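Local coordinates for DUF357 domain-containing protein (Archaeoglobus fulgidus DSM 4304, PDB 2OO2) that is of unknown function but folds into a compact bundle of three helices that pairs with a second copy of itself, at residues A63-E66 with I67-V71; K13-E16 with R17-E20; Y44-K48 with G49-R53. All blocks are in the same frame, centred on the assembly; numbering follows the deposited sequence.

How the contacts relate
The chain folds as three helices, 3-21, 29-47 and 51-70, with a small antiparallel sheet of strands 25-27 and 74-76. Contact 2 comes first along the chain, within helix 3-21. Contact 3 follows, at the turn from helix 29-47 into helix 51-70. Contact 1 comes last, in the C-terminal turns of helix 51-70. Contacts 1 and 3 share that helix but lie on opposite sides of the chain's centre, their centres about 24 Å apart. Contact 2 touches both: Ile-18 packs on Leu-65, and Leu-15 on Leu-46. The three helices thus share one apolar interior. Contacts 1 and 3 also touch the second subunit.

Contact 1. Residues A63-E66 with I67-V71; sequences AWLE and IGLEV
Four backbone hydrogen bonds join residues 63-66 to the next turn of the same helix. Ile-67 N donates to Ala-63 O at 2.9 Å, and Leu-69 N to Leu-65 O, the straightest of the four at 165° at the hydrogen. Glu-70 N bonds to Glu-66 O in the same way. Gly-68 N reaches Trp-64 O at 2.9 Å, but the bond is bent to 141° and the donor stands above the carbonyl plane. Gly-68 has no side chain; a CB there would run into Trp-64 O.

The packing follows the same i to i+4 spacing. Leu-65 and Leu-69 lie side by side and point the same way, with Leu-65 CD2 3.7 Å from Leu-69 CD1. Leu-65 has CG anti to its own N (chi1 -166°), which carries its end forward to Leu-69. The chain of Glu-66 bends at chi2 and brings OE2 to 4.0 Å from Leu-69 CD1, a polar atom beside a methyl. On another side of the helix, Ile-67 folds its CG1 branch back over the preceding turn. Its CG1 lies 3.2 Å from Ala-63 O, and its CD1 ends 4.1 Å from Ala-63 CB. An alanine in place of Ile-67 is likely to open a gap beside Ala-63 and take away the surface that meets Trp-64 of the second subunit.

Ala-63 packs on Ala-63 of the second subunit, so this face belongs to the dimer interface. Leu-65 faces inward, onto Ile-18 of helix 3-21 and Ile-35 of helix 29-47. The contact is thus the i to i+4 ladder of the last turns of an alpha-helix, with one side in the three-helix bundle and another in the dimer.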
ATOM      1  N   ALA A  63       1.523   3.812  -3.347  1.00 30.47           N
ATOM      2  CA  ALA A  63       0.098   4.086  -3.454  1.00 28.92           C
ATOM      3  C   ALA A  63      -0.107   5.612  -3.458  1.00 31.01           C
ATOM      4  O   ALA A  63      -0.943   6.080  -4.217  1.00 32.96           O
ATOM      5  CB  ALA A  63      -0.723   3.480  -2.325  1.00 28.07           C
ATOM      6  N   TRP A  64       0.587   6.355  -2.602  1.00 31.31           N
ATOM      7  CA  TRP A  64       0.430   7.857  -2.541  1.00 31.66           C
ATOM      8  C   TRP A  64       0.853   8.422  -3.890  1.00 33.43           C
ATOM      9  O   TRP A  64       0.208   9.400  -4.406  1.00 33.33           O
ATOM     10  CB  TRP A  64       1.270   8.507  -1.434  1.00 31.68           C
ATOM     11  CG  TRP A  64       0.574   8.433  -0.082  1.00 33.97           C
ATOM     12  CD1 TRP A  64       0.763   7.473   0.878  1.00 33.72           C
ATOM     13  CD2 TRP A  64      -0.465   9.286   0.386  1.00 36.85           C
ATOM     14  NE1 TRP A  64      -0.098   7.702   1.947  1.00 40.28           N
ATOM     15  CE2 TRP A  64      -0.865   8.810   1.659  1.00 37.90           C
ATOM     16  CE3 TRP A  64      -1.103  10.428  -0.150  1.00 37.21           C
ATOM     17  CZ2 TRP A  64      -1.880   9.433   2.409  1.00 37.77           C
ATOM     18  CZ3 TRP A  64      -2.095  11.063   0.619  1.00 35.99           C
ATOM     19  CH2 TRP A  64      -2.479  10.563   1.860  1.00 34.75           C
ATOM     20  N   LEU A  65       1.944   7.866  -4.430  1.00 32.23           N
ATOM     21  CA  LEU A  65       2.464   8.226  -5.751  1.00 30.66           C
ATOM     22  C   LEU A  65       1.496   7.880  -6.887  1.00 32.76           C
ATOM     23  O   LEU A  65       1.039   8.825  -7.623  1.00 30.63           O
ATOM     24  CB  LEU A  65       3.883   7.642  -5.984  1.00 31.21           C
ATOM     25  CG  LEU A  65       4.652   8.214  -7.172  1.00 30.39           C
ATOM     26  CD1 LEU A  65       6.119   7.813  -7.028  1.00 33.65           C
ATOM     27  CD2 LEU A  65       4.101   7.755  -8.500  1.00 28.97           C
ATOM     28  N   GLU A  66       1.089   6.611  -7.025  1.00 30.34           N
ATOM     29  CA  GLU A  66       0.147   6.175  -8.078  1.00 34.98           C
ATOM     30  C   GLU A  66      -1.233   6.848  -8.003  1.00 35.14           C
ATOM     31  O   GLU A  66      -1.710   7.304  -9.001  1.00 36.19           O
ATOM     32  CB  GLU A  66      -0.044   4.678  -8.147  1.00 34.65           C
ATOM     33  CG  GLU A  66       1.212   4.009  -8.709  1.00 37.37           C
ATOM     34  CD  GLU A  66       1.581   4.466 -10.145  1.00 39.07           C
ATOM     35  OE1 GLU A  66       0.912   4.109 -11.127  1.00 42.41           O
ATOM     36  OE2 GLU A  66       2.590   5.130 -10.290  1.00 45.10           O
ATOM     37  N   ILE A  67      -1.801   6.931  -6.812  1.00 36.84           N
ATOM     38  CA  ILE A  67      -3.124   7.521  -6.606  1.00 38.89           C
ATOM     39  C   ILE A  67      -3.075   9.053  -6.771  1.00 39.39           C
ATOM     40  O   ILE A  67      -4.040   9.644  -7.294  1.00 42.22           O
ATOM     41  CB  ILE A  67      -3.809   7.061  -5.273  1.00 39.32           C
ATOM     42  CG1 ILE A  67      -3.970   5.527  -5.251  1.00 37.78           C
ATOM     43  CG2 ILE A  67      -5.163   7.750  -5.112  1.00 39.34           C
ATOM     44  CD1 ILE A  67      -4.248   4.901  -3.836  1.00 39.56           C
ATOM     45  N   GLY A  68      -1.981   9.670  -6.332  1.00 38.63           N
ATOM     46  CA  GLY A  68      -1.688  11.074  -6.591  1.00 39.36           C
ATOM     47  C   GLY A  68      -1.712  11.372  -8.090  1.00 40.34           C
ATOM     48  O   GLY A  68      -2.336  12.364  -8.517  1.00 39.30           O
ATOM     49  N   LEU A  69      -1.003  10.541  -8.879  1.00 39.96           N
ATOM     50  CA  LEU A  69      -1.031  10.637 -10.361  1.00 40.54           C
ATOM     51  C   LEU A  69      -2.452  10.455 -10.932  1.00 43.12           C
ATOM     52  O   LEU A  69      -2.900  11.273 -11.780  1.00 41.81           O
ATOM     53  CB  LEU A  69      -0.063   9.642 -11.020  1.00 39.36           C
ATOM     54  CG  LEU A  69       1.426   9.997 -10.986  1.00 35.33           C
ATOM     55  CD1 LEU A  69       2.263   8.875 -11.539  1.00 35.20           C
ATOM     56  CD2 LEU A  69       1.732  11.317 -11.752  1.00 35.55           C
ATOM     57  N   GLU A  70      -3.168   9.422 -10.448  1.00 42.85           N
ATOM     58  CA  GLU A  70      -4.526   9.138 -10.926  1.00 45.81           C
ATOM     59  C   GLU A  70      -5.496  10.310 -10.710  1.00 45.46           C
ATOM     60  O   GLU A  70      -6.278  10.629 -11.589  1.00 46.11           O
ATOM     61  CB  GLU A  70      -5.096   7.859 -10.302  1.00 46.28           C
ATOM     62  CG  GLU A  70      -6.331   7.292 -11.050  1.00 51.92           C
ATOM     63  CD  GLU A  70      -5.999   6.885 -12.477  1.00 58.64           C
ATOM     64  OE1 GLU A  70      -5.000   6.163 -12.674  1.00 61.07           O
ATOM     65  OE2 GLU A  70      -6.728   7.300 -13.412  1.00 62.96           O
ATOM     66  N   VAL A  71      -5.448  10.942  -9.545  1.00 45.52           N
ATOM     67  CA  VAL A  71      -6.429  11.979  -9.222  1.00 45.81           C
ATOM     68  C   VAL A  71      -5.946  13.372  -9.647  1.00 46.01           C
ATOM     69  O   VAL A  71      -6.612  14.404  -9.379  1.00 47.07           O
ATOM     70  CB  VAL A  71      -6.827  11.961  -7.720  1.00 45.34           C
ATOM     71  CG1 VAL A  71      -7.459  10.610  -7.331  1.00 45.76           C
ATOM     72  CG2 VAL A  71      -5.658  12.349  -6.822  1.00 45.00           C
TER

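Contact 2. Residues K13-E16 with R17-E20; sequences KWLE and RIEE
A local contact within helix 3-21 joins Arg-17 to Trp-14 in a cation-pi pair, with the aliphatic part of Lys-13 packed beside it. The guanidinium of Arg-17 stands over a face of the Trp-14 six-membered ring, with CZ 4.5 Å from the centroid and 12° off the normal. The two planes are nearly perpendicular, at 88°. The group therefore meets the ring by its edge, and NH1 comes to 3.2 Å from Trp-14 CH2. Arg-17 sets CG anti to its carbonyl carbon (chi1 -77°), which turns the chain back along the preceding turn; extended from CG to NE, it then reaches the ring. Lys-13 runs alongside it in the same direction and lays CD over a guanidinium face, 3.5 Å from Arg-17 CZ. Its own charge is turned elsewhere: NZ makes a salt bridge with Glu-10.

Backbone bonds carry the turn beneath. Arg-17 N donates to Lys-13 O, and Glu-19 N to Leu-15 O at 3.1 Å. A water donates to Glu-16 O at 2.9 Å and weakly to Glu-20 OE2.

Glu-19 forms a salt bridge with Arg-43 of helix 29-47, while Leu-15 packs on Ile-39 of that helix. Towards helix 51-70, Ile-18 packs on Ala-61, and Trp-62 meets the Trp-14 ring edge-to-face.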
ATOM      1  N   LYS A  13      13.495  -3.889  -4.813  1.00 28.56           N
ATOM      2  CA  LYS A  13      13.232  -3.735  -6.225  1.00 28.88           C
ATOM      3  C   LYS A  13      12.355  -2.453  -6.300  1.00 27.82           C
ATOM      4  O   LYS A  13      12.656  -1.508  -7.019  1.00 30.92           O
ATOM      5  CB  LYS A  13      12.353  -4.884  -6.685  1.00 29.36           C
ATOM      6  CG  LYS A  13      11.864  -4.807  -8.143  1.00 27.00           C
ATOM      7  CD  LYS A  13      10.667  -5.674  -8.438  1.00 31.02           C
ATOM      8  CE  LYS A  13      11.043  -7.157  -8.390  1.00 34.22           C
ATOM      9  NZ  LYS A  13       9.916  -8.161  -8.686  1.00 32.86           N
ATOM     10  N   TRP A  14      11.360  -2.435  -5.455  1.00 27.35           N
ATOM     11  CA  TRP A  14      10.332  -1.346  -5.524  1.00 27.06           C
ATOM     12  C   TRP A  14      10.857  -0.066  -4.910  1.00 28.60           C
ATOM     13  O   TRP A  14      10.401   1.114  -5.233  1.00 27.91           O
ATOM     14  CB  TRP A  14       9.128  -1.898  -4.840  1.00 26.87           C
ATOM     15  CG  TRP A  14       8.359  -2.804  -5.735  1.00 30.05           C
ATOM     16  CD1 TRP A  14       8.069  -4.119  -5.532  1.00 28.55           C
ATOM     17  CD2 TRP A  14       7.756  -2.449  -6.979  1.00 30.65           C
ATOM     18  NE1 TRP A  14       7.348  -4.623  -6.579  1.00 31.26           N
ATOM     19  CE2 TRP A  14       7.111  -3.588  -7.469  1.00 32.95           C
ATOM     20  CE3 TRP A  14       7.696  -1.236  -7.732  1.00 32.43           C
ATOM     21  CZ2 TRP A  14       6.447  -3.595  -8.695  1.00 31.54           C
ATOM     22  CZ3 TRP A  14       7.029  -1.241  -8.941  1.00 27.91           C
ATOM     23  CH2 TRP A  14       6.401  -2.392  -9.416  1.00 33.21           C
ATOM     24  N   LEU A  15      11.762  -0.222  -3.974  1.00 28.94           N
ATOM     25  CA  LEU A  15      12.429   0.883  -3.367  1.00 31.44           C
ATOM     26  C   LEU A  15      13.437   1.514  -4.303  1.00 32.33           C
ATOM     27  O   LEU A  15      13.465   2.716  -4.437  1.00 33.19           O
ATOM     28  CB  LEU A  15      13.050   0.504  -2.033  1.00 31.33           C
ATOM     29  CG  LEU A  15      13.634   1.469  -1.053  1.00 33.03           C
ATOM     30  CD1 LEU A  15      12.666   2.513  -0.522  1.00 23.85           C
ATOM     31  CD2 LEU A  15      14.076   0.608   0.135  1.00 31.25           C
ATOM     32  N   GLU A  16      14.257   0.726  -4.993  1.00 32.88           N
ATOM     33  CA  GLU A  16      15.152   1.329  -5.967  1.00 34.08           C
ATOM     34  C   GLU A  16      14.348   2.023  -7.117  1.00 32.98           C
ATOM     35  O   GLU A  16      14.762   3.054  -7.599  1.00 33.30           O
ATOM     36  CB  GLU A  16      16.069   0.304  -6.531  1.00 35.45           C
ATOM     37  CG  GLU A  16      16.900  -0.350  -5.452  1.00 41.26           C
ATOM     38  CD  GLU A  16      17.681  -1.584  -5.994  1.00 48.21           C
ATOM     39  OE1 GLU A  16      17.413  -2.072  -7.138  1.00 48.27           O
ATOM     40  OE2 GLU A  16      18.568  -2.050  -5.241  1.00 53.77           O
ATOM     41  N   ARG A  17      13.199   1.489  -7.483  1.00 31.68           N
ATOM     42  CA  ARG A  17      12.399   2.057  -8.565  1.00 32.14           C
ATOM     43  C   ARG A  17      11.845   3.406  -8.078  1.00 32.53           C
ATOM     44  O   ARG A  17      11.924   4.386  -8.825  1.00 33.72           O
ATOM     45  CB  ARG A  17      11.274   1.095  -8.998  1.00 30.77           C
ATOM     46  CG  ARG A  17      11.788  -0.104  -9.898  1.00 28.46           C
ATOM     47  CD  ARG A  17      10.737  -1.145  -9.998  1.00 25.48           C
ATOM     48  NE  ARG A  17      11.212  -2.295 -10.795  1.00 29.97           N
ATOM     49  CZ  ARG A  17      10.427  -3.335 -11.081  1.00 30.55           C
ATOM     50  NH1 ARG A  17       9.174  -3.377 -10.636  1.00 32.44           N
ATOM     51  NH2 ARG A  17      10.907  -4.346 -11.779  1.00 30.61           N
ATOM     52  N   ILE A  18      11.333   3.475  -6.845  1.00 32.08           N
ATOM     53  CA  ILE A  18      10.611   4.713  -6.410  1.00 33.32           C
ATOM     54  C   ILE A  18      11.578   5.870  -6.110  1.00 34.26           C
ATOM     55  O   ILE A  18      11.273   7.075  -6.308  1.00 34.58           O
ATOM     56  CB  ILE A  18       9.651   4.396  -5.234  1.00 34.11           C
ATOM     57  CG1 ILE A  18       8.572   5.472  -5.155  1.00 30.41           C
ATOM     58  CG2 ILE A  18      10.387   4.158  -3.858  1.00 32.37           C
ATOM     59  CD1 ILE A  18       7.444   5.152  -4.100  1.00 33.18           C
ATOM     60  N   GLU A  19      12.771   5.512  -5.641  1.00 34.85           N
ATOM     61  CA  GLU A  19      13.848   6.498  -5.376  1.00 36.73           C
ATOM     62  C   GLU A  19      14.179   7.234  -6.669  1.00 36.50           C
ATOM     63  O   GLU A  19      14.454   8.423  -6.664  1.00 37.06           O
ATOM     64  CB  GLU A  19      15.079   5.784  -4.727  1.00 36.12           C
ATOM     65  CG  GLU A  19      14.836   5.542  -3.255  1.00 35.86           C
ATOM     66  CD  GLU A  19      15.914   4.654  -2.569  1.00 40.26           C
ATOM     67  OE1 GLU A  19      16.666   3.981  -3.297  1.00 44.17           O
ATOM     68  OE2 GLU A  19      16.006   4.691  -1.322  1.00 43.98           O
ATOM     69  N   GLU A  20      14.094   6.548  -7.791  1.00 36.75           N
ATOM     70  CA  GLU A  20      14.186   7.223  -9.112  1.00 37.38           C
ATOM     71  C   GLU A  20      12.875   7.907  -9.497  1.00 37.06           C
ATOM     72  O   GLU A  20      12.889   9.010 -10.016  1.00 38.99           O
ATOM     73  CB  GLU A  20      14.585   6.261 -10.219  1.00 37.84           C
ATOM     74  CG  GLU A  20      15.982   5.762 -10.073  1.00 44.13           C
ATOM     75  CD  GLU A  20      17.009   6.898  -9.970  1.00 53.52           C
ATOM     76  OE1 GLU A  20      16.920   7.925 -10.730  1.00 55.84           O
ATOM     77  OE2 GLU A  20      17.906   6.754  -9.111  1.00 54.31           O
TER
HETATM   78  O   HOH W   1      17.478   3.933  -7.327  1.00 50.18           O

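Contact 3. Residues Y44-K48 with G49-R53; sequences YFLEK and GDLVR
Arg-53 CB lies over one face of the Phe-45 ring in a CH-pi contact, 4.1 Å from the centroid and 21° off the normal. Tyr-44 CD2 lies over the opposite face. The two side chains of Phe-45 and Arg-53 run side by side, and Asp-50 CB approaches the ring obliquely. Across the turn, Leu-46 CD1 meets Leu-51 CD2 at 3.7 Å. Leu-46 holds CG anti to its N (chi1 -180°) and reaches that methyl by its end.

The backbone beneath forms a Schellman motif that closes helix 29-47. Asp-50 N donates to Phe-45 O at 2.7 Å, and Gly-49 N to Leu-46 O at 3.1 Å. Gly-49 has a positive phi of 82°, a conformation that by itself favours glycine. Asp-50 then serves as N-cap of helix 51-70: its OD1 accepts a weak bond of 3.5 Å from Arg-53 N.

Further out, Phe-45 packs on Ala-54 and Cys-57 of helix 51-70. Leu-46 and Leu-51 rest on helix 3-21, against Leu-12 and Leu-7 respectively. The guanidinium of Arg-53 points away from the turn and makes salt bridges with Glu-56 and with Glu-10 of the second subunit.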
ATOM      1  N   TYR A  44      14.701   2.724   6.296  1.00 31.54           N
ATOM      2  CA  TYR A  44      15.103   2.527   7.712  1.00 32.17           C
ATOM      3  C   TYR A  44      14.786   1.129   8.217  1.00 32.11           C
ATOM      4  O   TYR A  44      15.702   0.455   8.779  1.00 31.25           O
ATOM      5  CB  TYR A  44      14.431   3.524   8.627  1.00 30.37           C
ATOM      6  CG  TYR A  44      14.669   3.278  10.121  1.00 29.98           C
ATOM      7  CD1 TYR A  44      15.994   3.381  10.707  1.00 27.72           C
ATOM      8  CD2 TYR A  44      13.619   2.944  10.944  1.00 27.99           C
ATOM      9  CE1 TYR A  44      16.166   3.189  12.107  1.00 27.64           C
ATOM     10  CE2 TYR A  44      13.786   2.734  12.345  1.00 31.81           C
ATOM     11  CZ  TYR A  44      15.104   2.805  12.870  1.00 26.51           C
ATOM     12  OH  TYR A  44      15.204   2.651  14.193  1.00 32.53           O
ATOM     13  N   PHE A  45      13.532   0.690   8.058  1.00 30.00           N
ATOM     14  CA  PHE A  45      13.196  -0.697   8.398  1.00 31.67           C
ATOM     15  C   PHE A  45      13.928  -1.754   7.591  1.00 32.92           C
ATOM     16  O   PHE A  45      14.271  -2.848   8.158  1.00 30.84           O
ATOM     17  CB  PHE A  45      11.666  -0.928   8.352  1.00 30.12           C
ATOM     18  CG  PHE A  45      10.885  -0.037   9.330  1.00 32.20           C
ATOM     19  CD1 PHE A  45      11.135  -0.082  10.700  1.00 36.29           C
ATOM     20  CD2 PHE A  45       9.921   0.870   8.857  1.00 33.10           C
ATOM     21  CE1 PHE A  45      10.497   0.731  11.616  1.00 38.22           C
ATOM     22  CE2 PHE A  45       9.247   1.701   9.793  1.00 32.10           C
ATOM     23  CZ  PHE A  45       9.515   1.645  11.144  1.00 34.80           C
ATOM     24  N   LEU A  46      14.162  -1.498   6.304  1.00 31.79           N
ATOM     25  CA  LEU A  46      14.887  -2.463   5.495  1.00 35.91           C
ATOM     26  C   LEU A  46      16.274  -2.669   6.104  1.00 37.27           C
ATOM     27  O   LEU A  46      16.693  -3.796   6.320  1.00 37.48           O
ATOM     28  CB  LEU A  46      14.991  -2.033   4.046  1.00 35.15           C
ATOM     29  CG  LEU A  46      15.759  -3.075   3.189  1.00 37.78           C
ATOM     30  CD1 LEU A  46      15.051  -4.525   3.076  1.00 32.39           C
ATOM     31  CD2 LEU A  46      16.052  -2.505   1.822  1.00 35.45           C
ATOM     32  N   GLU A  47      16.947  -1.570   6.428  1.00 38.33           N
ATOM     33  CA  GLU A  47      18.294  -1.672   6.953  1.00 40.96           C
ATOM     34  C   GLU A  47      18.416  -2.447   8.262  1.00 41.10           C
ATOM     35  O   GLU A  47      19.337  -3.255   8.392  1.00 42.92           O
ATOM     36  CB  GLU A  47      18.987  -0.319   7.032  1.00 42.09           C
ATOM     37  CG  GLU A  47      20.511  -0.537   7.077  1.00 49.55           C
ATOM     38  CD  GLU A  47      21.219   0.112   5.923  1.00 58.26           C
ATOM     39  OE1 GLU A  47      22.034  -0.595   5.275  1.00 63.39           O
ATOM     40  OE2 GLU A  47      20.974   1.332   5.668  1.00 63.12           O
ATOM     41  N   LYS A  48      17.496  -2.241   9.203  1.00 39.94           N
ATOM     42  CA  LYS A  48      17.540  -2.960  10.491  1.00 40.57           C
ATOM     43  C   LYS A  48      16.857  -4.327  10.438  1.00 39.54           C
ATOM     44  O   LYS A  48      16.710  -4.981  11.484  1.00 39.82           O
ATOM     45  CB  LYS A  48      16.928  -2.132  11.612  1.00 40.06           C
ATOM     46  CG  LYS A  48      15.443  -1.876  11.445  1.00 41.95           C
ATOM     47  CD  LYS A  48      14.863  -0.874  12.445  1.00 41.11           C
ATOM     48  CE  LYS A  48      15.106  -1.280  13.894  1.00 42.01           C
ATOM     49  NZ  LYS A  48      14.115  -2.217  14.495  1.00 34.91           N
ATOM     50  N   GLY A  49      16.381  -4.732   9.259  1.00 38.23           N
ATOM     51  CA  GLY A  49      15.769  -6.068   9.101  1.00 36.84           C
ATOM     52  C   GLY A  49      14.322  -6.186   9.529  1.00 35.39           C
ATOM     53  O   GLY A  49      13.851  -7.265   9.810  1.00 34.62           O
ATOM     54  N   ASP A  50      13.553  -5.077   9.565  1.00 32.48           N
ATOM     55  CA  ASP A  50      12.169  -5.286   9.846  1.00 31.79           C
ATOM     56  C   ASP A  50      11.469  -5.365   8.481  1.00 32.39           C
ATOM     57  O   ASP A  50      10.886  -4.339   7.992  1.00 30.03           O
ATOM     58  CB  ASP A  50      11.578  -4.193  10.747  1.00 32.02           C
ATOM     59  CG  ASP A  50      10.210  -4.528  11.254  1.00 35.08           C
ATOM     60  OD1 ASP A  50       9.394  -5.400  10.688  1.00 40.03           O
ATOM     61  OD2 ASP A  50       9.905  -3.905  12.296  1.00 42.50           O
ATOM     62  N   LEU A  51      11.488  -6.545   7.878  1.00 30.59           N
ATOM     63  CA  LEU A  51      11.041  -6.745   6.462  1.00 30.55           C
ATOM     64  C   LEU A  51       9.572  -6.465   6.202  1.00 30.59           C
ATOM     65  O   LEU A  51       9.240  -5.761   5.164  1.00 30.96           O
ATOM     66  CB  LEU A  51      11.429  -8.139   5.947  1.00 31.68           C
ATOM     67  CG  LEU A  51      12.933  -8.334   5.911  1.00 33.36           C
ATOM     68  CD1 LEU A  51      13.190  -9.790   5.447  1.00 32.26           C
ATOM     69  CD2 LEU A  51      13.637  -7.382   4.996  1.00 34.72           C
ATOM     70  N   VAL A  52       8.707  -6.880   7.131  1.00 28.59           N
ATOM     71  CA  VAL A  52       7.258  -6.676   6.921  1.00 29.97           C
ATOM     72  C   VAL A  52       7.010  -5.153   6.909  1.00 29.92           C
ATOM     73  O   VAL A  52       6.286  -4.625   5.992  1.00 30.53           O
ATOM     74  CB  VAL A  52       6.407  -7.256   8.039  1.00 30.90           C
ATOM     75  CG1 VAL A  52       4.982  -7.127   7.749  1.00 28.20           C
ATOM     76  CG2 VAL A  52       6.655  -8.799   8.145  1.00 27.33           C
ATOM     77  N   ARG A  53       7.568  -4.448   7.905  1.00 28.94           N
ATOM     78  CA  ARG A  53       7.299  -2.939   7.937  1.00 29.63           C
ATOM     79  C   ARG A  53       8.044  -2.323   6.772  1.00 29.59           C
ATOM     80  O   ARG A  53       7.536  -1.351   6.118  1.00 27.96           O
ATOM     81  CB  ARG A  53       7.699  -2.272   9.249  1.00 28.95           C
ATOM     82  CG  ARG A  53       7.013  -2.765  10.518  1.00 35.39           C
ATOM     83  CD  ARG A  53       5.557  -2.365  10.666  1.00 47.28           C
ATOM     84  NE  ARG A  53       4.659  -3.422  10.158  1.00 54.60           N
ATOM     85  CZ  ARG A  53       3.369  -3.554  10.460  1.00 55.46           C
ATOM     86  NH1 ARG A  53       2.679  -4.545   9.918  1.00 57.34           N
ATOM     87  NH2 ARG A  53       2.771  -2.698  11.292  1.00 60.43           N
TER